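AT-rich interactive domain-containing protein 4 (Arabidopsis thaliana, PDB 6LQF) binds DNA and a histone H3 tail trimethylated at lysine through an ARID-PHD cassette, consistent with a nuclear role in regulating transcription. Local coordinates at residues G131-L135 / I136-S140; G158-R162 / P163-A167; I85-K88 / G89-S93. All blocks are in the same frame, centred on the assembly; numbering follows the deposited sequence.

Contact 1 of 3, residues G131-L135 / I136-S140; sequences GECCL and ICRSS. With ZN (zinc ion), chain G.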
loop_
_atom_site.group_PDB
_atom_site.type_symbol
_atom_site.label_atom_id
_atom_site.label_comp_id
_atom_site.label_asym_id
_atom_site.label_seq_id
_atom_site.Cartn_x
_atom_site.Cartn_y
_atom_site.Cartn_z
ATOM N N GLY A 131 7.720 -4.549 -7.987
ATOM C CA GLY A 131 7.601 -5.610 -8.976
ATOM C C GLY A 131 8.654 -6.685 -8.732
ATOM O O GLY A 131 9.104 -7.329 -9.689
ATOM N N GLU A 132 8.997 -6.899 -7.472
ATOM C CA GLU A 132 9.991 -7.925 -7.076
ATOM C C GLU A 132 9.547 -9.314 -7.466
ATOM O O GLU A 132 8.356 -9.619 -7.461
ATOM C CB GLU A 132 10.222 -7.909 -5.574
ATOM C CG GLU A 132 10.859 -6.675 -4.998
ATOM C CD GLU A 132 10.941 -6.793 -3.496
ATOM O OE1 GLU A 132 11.455 -7.829 -3.009
ATOM O OE2 GLU A 132 10.447 -5.880 -2.804
ATOM N N CYS A 133 10.528 -10.156 -7.772
ATOM C CA CYS A 133 10.256 -11.567 -8.056
ATOM C C CYS A 133 10.282 -12.358 -6.748
ATOM O O CYS A 133 10.687 -11.867 -5.700
ATOM C CB CYS A 133 11.282 -12.134 -9.037
ATOM S SG CYS A 133 12.964 -12.298 -8.367
ATOM N N CYS A 134 9.805 -13.586 -6.823
ATOM C CA CYS A 134 9.859 -14.532 -5.701
ATOM C C CYS A 134 11.295 -14.881 -5.336
ATOM O O CYS A 134 12.083 -15.240 -6.201
ATOM C CB CYS A 134 9.079 -15.820 -6.096
ATOM S SG CYS A 134 9.146 -17.118 -4.853
ATOM N N LEU A 135 11.622 -14.787 -4.057
ATOM C CA LEU A 135 12.993 -15.020 -3.602
ATOM C C LEU A 135 13.354 -16.472 -3.778
ATOM O O LEU A 135 14.557 -16.795 -3.817
ATOM C CB LEU A 135 13.164 -14.576 -2.123
ATOM C CG LEU A 135 12.319 -15.301 -1.057
ATOM C CD1 LEU A 135 13.040 -16.507 -0.468
ATOM C CD2 LEU A 135 11.920 -14.352 0.079
ATOM N N ILE A 136 12.344 -17.342 -3.829
ATOM C CA ILE A 136 12.620 -18.795 -4.043
ATOM C C ILE A 136 12.762 -19.158 -5.500
ATOM O O ILE A 136 13.819 -19.646 -5.911
ATOM C CB ILE A 136 11.508 -19.660 -3.406
ATOM C CG1 ILE A 136 11.507 -19.406 -1.895
ATOM C CG2 ILE A 136 11.771 -21.151 -3.681
ATOM C CD1 ILE A 136 10.235 -19.869 -1.164
ATOM N N CYS A 137 11.721 -18.941 -6.299
ATOM C CA CYS A 137 11.735 -19.388 -7.712
ATOM C C CYS A 137 12.179 -18.360 -8.744
ATOM O O CYS A 137 12.324 -18.687 -9.910
ATOM C CB CYS A 137 10.363 -19.884 -8.129
ATOM S SG CYS A 137 9.133 -18.551 -8.394
ATOM N N ARG A 138 12.296 -17.105 -8.322
ATOM C CA ARG A 138 12.855 -16.000 -9.114
ATOM C C ARG A 138 11.931 -15.574 -10.257
ATOM O O ARG A 138 12.380 -14.926 -11.208
ATOM C CB ARG A 138 14.255 -16.351 -9.657
ATOM C CG ARG A 138 15.185 -17.095 -8.708
ATOM C CD ARG A 138 15.487 -16.357 -7.401
ATOM N NE ARG A 138 15.798 -14.947 -7.605
ATOM C CZ ARG A 138 16.294 -14.137 -6.668
ATOM N NH1 ARG A 138 16.562 -14.600 -5.447
ATOM N NH2 ARG A 138 16.528 -12.860 -6.953
ATOM N N SER A 139 10.646 -15.906 -10.161
ATOM C CA SER A 139 9.672 -15.461 -11.160
ATOM C C SER A 139 8.597 -14.585 -10.517
ATOM O O SER A 139 8.527 -14.488 -9.279
ATOM C CB SER A 139 9.016 -16.667 -11.826
ATOM O OG SER A 139 7.826 -17.034 -11.138
ATOM N N SER A 140 7.752 -13.979 -11.356
ATOM C CA SER A 140 6.680 -13.102 -10.873
ATOM C C SER A 140 5.286 -13.682 -11.053
ATOM O O SER A 140 4.300 -12.919 -11.100
ATOM C CB SER A 140 6.743 -11.761 -11.583
ATOM O OG SER A 140 7.850 -11.014 -11.126
HETATM ZN ZN ZN G . 7.981 -18.599 -6.293
HETATM O O HOH W 1 6.228 -9.234 -8.991
#

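Contact 2 of 3, residues G158-R162 / P163-A167; sequences GCDRR and PGLGA. With ZN (zinc ion), chain G.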
loop_
_atom_site.group_PDB
_atom_site.type_symbol
_atom_site.label_atom_id
_atom_site.label_comp_id
_atom_site.label_asym_id
_atom_site.label_seq_id
_atom_site.Cartn_x
_atom_site.Cartn_y
_atom_site.Cartn_z
ATOM N N GLY A 158 3.262 -20.731 -2.131
ATOM C CA GLY A 158 3.367 -22.063 -2.755
ATOM C C GLY A 158 4.778 -22.523 -2.980
ATOM O O GLY A 158 5.012 -23.736 -3.184
ATOM N N CYS A 159 5.744 -21.621 -2.954
ATOM C CA CYS A 159 7.144 -22.037 -3.183
ATOM C C CYS A 159 7.842 -22.425 -1.872
ATOM O O CYS A 159 8.995 -22.849 -1.873
ATOM C CB CYS A 159 7.953 -20.940 -3.900
ATOM S SG CYS A 159 7.608 -20.767 -5.695
ATOM N N ASP A 160 7.148 -22.270 -0.755
ATOM C CA ASP A 160 7.730 -22.615 0.534
ATOM C C ASP A 160 7.117 -23.972 0.931
ATOM O O ASP A 160 5.959 -24.048 1.288
ATOM C CB ASP A 160 7.453 -21.505 1.573
ATOM C CG ASP A 160 8.188 -21.737 2.853
ATOM O OD1 ASP A 160 8.624 -22.897 3.125
ATOM O OD2 ASP A 160 8.353 -20.759 3.614
ATOM N N ARG A 161 7.905 -25.034 0.860
ATOM C CA ARG A 161 7.351 -26.376 1.107
ATOM C C ARG A 161 7.687 -26.920 2.497
ATOM O O ARG A 161 7.530 -28.117 2.764
ATOM C CB ARG A 161 7.843 -27.352 0.026
ATOM C CG ARG A 161 7.381 -27.003 -1.391
ATOM C CD ARG A 161 5.886 -27.228 -1.595
ATOM N NE ARG A 161 5.583 -28.657 -1.637
ATOM C CZ ARG A 161 4.374 -29.170 -1.869
ATOM N NH1 ARG A 161 4.207 -30.489 -1.884
ATOM N NH2 ARG A 161 3.333 -28.373 -2.083
ATOM N N ARG A 162 8.167 -26.056 3.379
ATOM C CA ARG A 162 8.446 -26.467 4.744
ATOM C C ARG A 162 7.187 -26.881 5.485
ATOM O O ARG A 162 6.161 -26.226 5.402
ATOM C CB ARG A 162 9.150 -25.329 5.498
ATOM C CG ARG A 162 10.569 -25.091 5.010
ATOM C CD ARG A 162 11.197 -23.873 5.726
ATOM N NE ARG A 162 10.446 -22.645 5.455
ATOM C CZ ARG A 162 10.612 -21.507 6.113
ATOM N NH1 ARG A 162 9.872 -20.469 5.815
ATOM N NH2 ARG A 162 11.506 -21.428 7.090
ATOM N N PRO A 163 7.268 -27.995 6.235
ATOM C CA PRO A 163 6.148 -28.391 7.099
ATOM C C PRO A 163 5.881 -27.383 8.215
ATOM O O PRO A 163 6.800 -26.709 8.661
ATOM C CB PRO A 163 6.619 -29.714 7.709
ATOM C CG PRO A 163 7.728 -30.159 6.849
ATOM C CD PRO A 163 8.379 -28.959 6.279
ATOM N N GLY A 164 4.645 -27.296 8.685
ATOM C CA GLY A 164 4.395 -26.501 9.876
ATOM C C GLY A 164 4.083 -25.038 9.583
ATOM O O GLY A 164 3.983 -24.214 10.496
ATOM N N LEU A 165 3.947 -24.706 8.307
ATOM C CA LEU A 165 3.538 -23.333 7.940
ATOM C C LEU A 165 2.062 -23.201 8.167
ATOM O O LEU A 165 1.346 -24.179 8.105
ATOM C CB LEU A 165 3.899 -23.056 6.509
ATOM C CG LEU A 165 5.372 -22.874 6.215
ATOM C CD1 LEU A 165 5.473 -22.621 4.730
ATOM C CD2 LEU A 165 5.894 -21.687 7.014
ATOM N N GLY A 166 1.563 -22.007 8.440
ATOM C CA GLY A 166 0.128 -21.921 8.625
ATOM C C GLY A 166 -0.601 -21.928 7.289
ATOM O O GLY A 166 0.024 -22.047 6.251
ATOM N N ALA A 167 -1.926 -21.816 7.321
ATOM C CA ALA A 167 -2.683 -21.588 6.089
ATOM C C ALA A 167 -2.421 -20.169 5.628
ATOM O O ALA A 167 -2.159 -19.296 6.448
ATOM C CB ALA A 167 -4.173 -21.794 6.301
HETATM ZN ZN ZN G . 7.981 -18.599 -6.293
#

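Contact 3 of 3, residues I85-K88 / G89-S93; sequences INWK and GQVFS. With nucleotides of chain D.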
loop_
_atom_site.group_PDB
_atom_site.type_symbol
_atom_site.label_atom_id
_atom_site.label_comp_id
_atom_site.label_asym_id
_atom_site.label_seq_id
_atom_site.Cartn_x
_atom_site.Cartn_y
_atom_site.Cartn_z
ATOM N N ILE A 85 -5.282 -7.259 -2.115
ATOM C CA ILE A 85 -4.769 -6.458 -0.980
ATOM C C ILE A 85 -5.810 -6.579 0.131
ATOM O O ILE A 85 -7.009 -6.506 -0.143
ATOM C CB ILE A 85 -4.541 -4.993 -1.410
ATOM C CG1 ILE A 85 -3.336 -4.931 -2.343
ATOM C CG2 ILE A 85 -4.379 -4.030 -0.196
ATOM C CD1 ILE A 85 -3.249 -3.612 -3.133
ATOM N N ASN A 86 -5.384 -6.791 1.369
ATOM C CA ASN A 86 -6.287 -6.736 2.502
ATOM C C ASN A 86 -6.356 -5.291 2.955
ATOM O O ASN A 86 -5.497 -4.792 3.672
ATOM C CB ASN A 86 -5.787 -7.647 3.628
ATOM C CG ASN A 86 -6.706 -7.693 4.835
ATOM O OD1 ASN A 86 -7.670 -6.924 4.902
ATOM N ND2 ASN A 86 -6.432 -8.585 5.812
ATOM N N TRP A 87 -7.418 -4.597 2.515
ATOM C CA TRP A 87 -7.519 -3.151 2.734
ATOM C C TRP A 87 -7.806 -2.848 4.200
ATOM O O TRP A 87 -7.106 -2.060 4.818
ATOM C CB TRP A 87 -8.630 -2.572 1.821
ATOM C CG TRP A 87 -8.247 -2.651 0.377
ATOM C CD1 TRP A 87 -8.415 -3.726 -0.449
ATOM C CD2 TRP A 87 -7.596 -1.650 -0.392
ATOM N NE1 TRP A 87 -7.877 -3.468 -1.707
ATOM C CE2 TRP A 87 -7.400 -2.168 -1.693
ATOM C CE3 TRP A 87 -7.183 -0.330 -0.117
ATOM C CZ2 TRP A 87 -6.777 -1.414 -2.695
ATOM C CZ3 TRP A 87 -6.611 0.427 -1.129
ATOM C CH2 TRP A 87 -6.409 -0.135 -2.412
ATOM N N LYS A 88 -8.830 -3.471 4.773
ATOM C CA LYS A 88 -9.087 -3.240 6.197
ATOM C C LYS A 88 -7.967 -3.696 7.120
ATOM O O LYS A 88 -7.562 -2.995 8.087
ATOM C CB LYS A 88 -10.403 -3.900 6.594
ATOM C CG LYS A 88 -10.761 -3.692 8.046
ATOM C CD LYS A 88 -12.292 -3.876 8.235
ATOM C CE LYS A 88 -12.779 -3.656 9.672
ATOM N NZ LYS A 88 -12.702 -2.235 10.205
ATOM N N GLY A 89 -7.434 -4.879 6.828
ATOM C CA GLY A 89 -6.495 -5.521 7.734
ATOM C C GLY A 89 -5.029 -5.200 7.573
ATOM O O GLY A 89 -4.265 -5.363 8.540
ATOM N N GLN A 90 -4.581 -4.790 6.397
ATOM C CA GLN A 90 -3.165 -4.504 6.177
ATOM C C GLN A 90 -2.911 -3.092 5.660
ATOM O O GLN A 90 -1.805 -2.596 5.819
ATOM C CB GLN A 90 -2.549 -5.495 5.174
ATOM C CG GLN A 90 -2.359 -6.865 5.769
ATOM C CD GLN A 90 -1.748 -7.831 4.756
ATOM O OE1 GLN A 90 -0.792 -7.451 4.037
ATOM N NE2 GLN A 90 -2.274 -9.064 4.704
ATOM N N VAL A 91 -3.901 -2.403 5.081
ATOM C CA VAL A 91 -3.643 -1.038 4.626
ATOM C C VAL A 91 -4.083 -0.073 5.708
ATOM O O VAL A 91 -3.280 0.786 6.158
ATOM C CB VAL A 91 -4.390 -0.721 3.321
ATOM C CG1 VAL A 91 -4.207 0.727 2.858
ATOM C CG2 VAL A 91 -3.858 -1.674 2.252
ATOM N N PHE A 92 -5.352 -0.207 6.096
ATOM C CA PHE A 92 -5.926 0.672 7.140
ATOM C C PHE A 92 -5.134 0.623 8.430
ATOM O O PHE A 92 -4.969 1.651 9.078
ATOM C CB PHE A 92 -7.401 0.300 7.357
ATOM C CG PHE A 92 -8.146 1.164 8.372
ATOM C CD1 PHE A 92 -8.164 2.547 8.261
ATOM C CD2 PHE A 92 -8.878 0.564 9.382
ATOM C CE1 PHE A 92 -8.919 3.327 9.159
ATOM C CE2 PHE A 92 -9.619 1.320 10.275
ATOM C CZ PHE A 92 -9.629 2.710 10.166
ATOM N N SER A 93 -4.627 -0.537 8.809
ATOM C CA SER A 93 -3.869 -0.701 10.056
ATOM C C SER A 93 -2.583 0.104 10.118
ATOM O O SER A 93 -2.046 0.309 11.220
ATOM C CB SER A 93 -3.615 -2.198 10.236
ATOM O OG SER A 93 -2.828 -2.632 9.135
ATOM P P DG D 5 -11.027 -5.849 2.490
ATOM O OP1 DG D 5 -9.751 -5.985 1.783
ATOM O OP2 DG D 5 -11.157 -4.745 3.523
ATOM O "O5'" DG D 5 -12.158 -5.689 1.422
ATOM C "C5'" DG D 5 -12.148 -6.583 0.303
ATOM C "C4'" DG D 5 -13.468 -6.481 -0.458
ATOM O "O4'" DG D 5 -14.528 -7.068 0.344
ATOM C "C3'" DG D 5 -13.904 -5.079 -0.807
ATOM O "O3'" DG D 5 -14.581 -5.121 -2.112
ATOM C "C2'" DG D 5 -14.874 -4.762 0.320
ATOM C "C1'" DG D 5 -15.549 -6.109 0.554
ATOM N N9 DG D 5 -16.051 -6.296 1.916
ATOM C C8 DG D 5 -15.361 -6.134 3.076
ATOM N N7 DG D 5 -16.089 -6.310 4.151
ATOM C C5 DG D 5 -17.340 -6.640 3.635
ATOM C C6 DG D 5 -18.540 -6.980 4.295
ATOM O O6 DG D 5 -18.747 -7.031 5.522
ATOM N N1 DG D 5 -19.604 -7.200 3.393
ATOM C C2 DG D 5 -19.460 -7.214 2.040
ATOM N N2 DG D 5 -20.557 -7.452 1.314
ATOM N N3 DG D 5 -18.330 -6.921 1.416
ATOM C C4 DG D 5 -17.306 -6.669 2.278
ATOM P P DA D 4 -9.513 -9.287 8.295
ATOM O OP1 DA D 4 -8.065 -9.032 8.001
ATOM O OP2 DA D 4 -10.149 -8.588 9.452
ATOM O "O5'" DA D 4 -10.344 -8.850 6.986
ATOM C "C5'" DA D 4 -9.974 -9.426 5.724
ATOM C "C4'" DA D 4 -10.964 -9.055 4.656
ATOM O "O4'" DA D 4 -12.253 -9.656 4.986
ATOM C "C3'" DA D 4 -11.182 -7.540 4.517
ATOM O "O3'" DA D 4 -11.308 -7.282 3.137
ATOM C "C2'" DA D 4 -12.527 -7.373 5.196
ATOM C "C1'" DA D 4 -13.231 -8.662 4.751
ATOM N N9 DA D 4 -14.399 -9.009 5.515
ATOM C C8 DA D 4 -14.581 -8.998 6.865
ATOM N N7 DA D 4 -15.803 -9.390 7.230
ATOM C C5 DA D 4 -16.424 -9.667 6.040
ATOM C C6 DA D 4 -17.738 -10.124 5.722
ATOM N N6 DA D 4 -18.691 -10.336 6.641
ATOM N N1 DA D 4 -18.048 -10.260 4.437
ATOM C C2 DA D 4 -17.113 -10.059 3.507
ATOM N N3 DA D 4 -15.843 -9.659 3.680
ATOM C C4 DA D 4 -15.571 -9.491 4.981
#

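Contact 1 of 3, residues G131-L135 / I136-S140
Cys134 and Cys137 form the first CxxC zinc knuckle of the PHD finger, their sulfurs engaged by the metal and by backbone amides. Each SG lies 2.4 Å from the zinc ion; His156 and Cys159 complete the site. Cys134 carries its sulfur anti to its backbone N (chi1 176°), which brings SG within reach of the following amides: Cys137 N donates to Cys134 SG at 3.5 Å, almost straight (172°), and Ile136 N adds a weak bond. Cys137 SG is served in its turn by Ser139 N, 3.5 Å away. The main chain closes the loop with Cys134 N to Ser139 O at 2.9 Å and Arg138 N to Cys134 O at 2.8 Å, the second more bent. Arg138, whose side chain folds back at chi2 and chi3, lays one guanidinium face over Cys134 O and reaches Leu135 O with a weak NH1 bond. Where the two ends of the loop run side by side, a water donates to Glu132 O and bonds Ser140 OG, while Ser139 OG is hydrogen-bonded to Thr141 OG1. Amide hydrogens aimed at both sulfurs would be expected to offset part of their negative charge and steady the zinc-thiolate bonds.

Contact 2 of 3, residues G158-R162 / P163-A167
Leu165 and Arg162 both close on Asp160, the first residue of an Asx turn in the PHD finger, in the loop between strand 154-156 and helix 168-172. The turn is defined by Asp160 OD1, which accepts from Arg162 N at 3.2 Å. The same oxygen takes a second, nearly straight bond from Arg162 NE at 3.0 Å. Arg162 NH1 meets Asp160 OD2 at 2.7 Å, so the guanidinium grips the carboxylate side-on, one nitrogen to each oxygen. Both bonds use syn lone pairs and lie almost in the guanidinium plane; the bend at chi3 (-61°) brings the arginine back along its own turn to make them. Tyr179 OH also bonds Asp160 OD2, while Val180 O and Ser185 OG take up Arg162 NH1 and NH2, tying the turn to the C-terminal part of the finger.

Leu165 works from above. Its CD1 sits over one face of the carboxylate, 3.4 Å from Asp160 CG and at similar range from both oxygens, so an apolar methyl lies against the carboxylate of the salt bridge. With an alanine at Asp160, Arg162 N would probably be left without its side-chain acceptor, the guanidinium of Arg162 would lose its buried countercharge and be freer to swing, and the Leu165 methyl would have no carboxylate to rest on.

Pro163 follows directly, its ring CD 3.8 Å from Arg162 CB, and brings no amide hydrogen to the bend. Gly164 then takes a positive phi (89°), where a CB would press on the preceding carbonyl oxygen. Beyond it, Leu165 comes back to Asp160, and its CG settles 3.5 Å from Arg162 O.

Contact 3 of 3, residues I85-K88 / G89-S93
Gly89 meets Asn86 first: its N donates to Asn86 OD1 at 2.8 Å, a capping bond arriving well above the amide plane rather than on a lone pair. With CG anti to the backbone N (chi1 -178°), the Asn86 amide folds over the start of the helix. Its other end, ND2, gives a nearly straight bond to the phosphate oxygen OP1 of DA4 of chain D, 2.8 Å away, and bonds Ala172 O as well. A CB on Gly89 would run into Asn86 ND2, which probably explains the glycine.

Gln90 N donates to Asn86 O at 2.9 Å, and its extended side chain passes beside Asn86 CB. Its NE2 goes on to Ala172 O and the bound peptide, its OE1 to Arg76.

This is the N-terminus of helix 87-91 in the ARID domain, grouped with the helix-turn-helix families, with Asn86 as N-cap and a DNA phosphate at the first amides of the helix. Trp87 N bonds DG5 of chain D OP1 at 2.8 Å and Lys88 N bonds OP2 of the same nucleotide at 2.9 Å; the helix end probably stabilises that negative charge. OP1 also lies at the edge of the Trp87 ring, in its plane.

Val91 N shares Trp87 O with Phe92 N. Val91 CG2 presses on Ile85 CG2 at 3.4 Å, tighter than usual, and that Ile85 methyl lies over one face of the Trp87 ring, towards its rim.

Phe92 N reaches Trp87 O at 2.9 Å almost straight (173°), the five-residue span of a wider pi-type turn. Its CB packs on Lys88 O, which also lies at the edge of its ring; the ring meets His98 edge-to-face.

Ser93 OG turns back to donate to Gly89 O, 3.1 Å away.

How the contacts relate
Contacts 1 and 2 are surface loops of the PHD finger and share one zinc ion: contact 1 gives it two cysteines, contact 2 a third, and they touch directly where Ile136 CD1 packs 3.3 Å from Cys159 O. Contact 3 is buried, in the ARID domain, with its centre about 23 Å from the centre of either of the others and no touch between them. The chemistry follows the place. Sulfur and backbone amides around a metal shape contact 1, a carboxylate-guanidinium pair under an apolar methyl shapes contact 2, and helix-end amides facing DNA phosphates, backed by hydrophobic packing, shape contact 3. Through Ala172, contact 3 also reaches the finger that carries the other two.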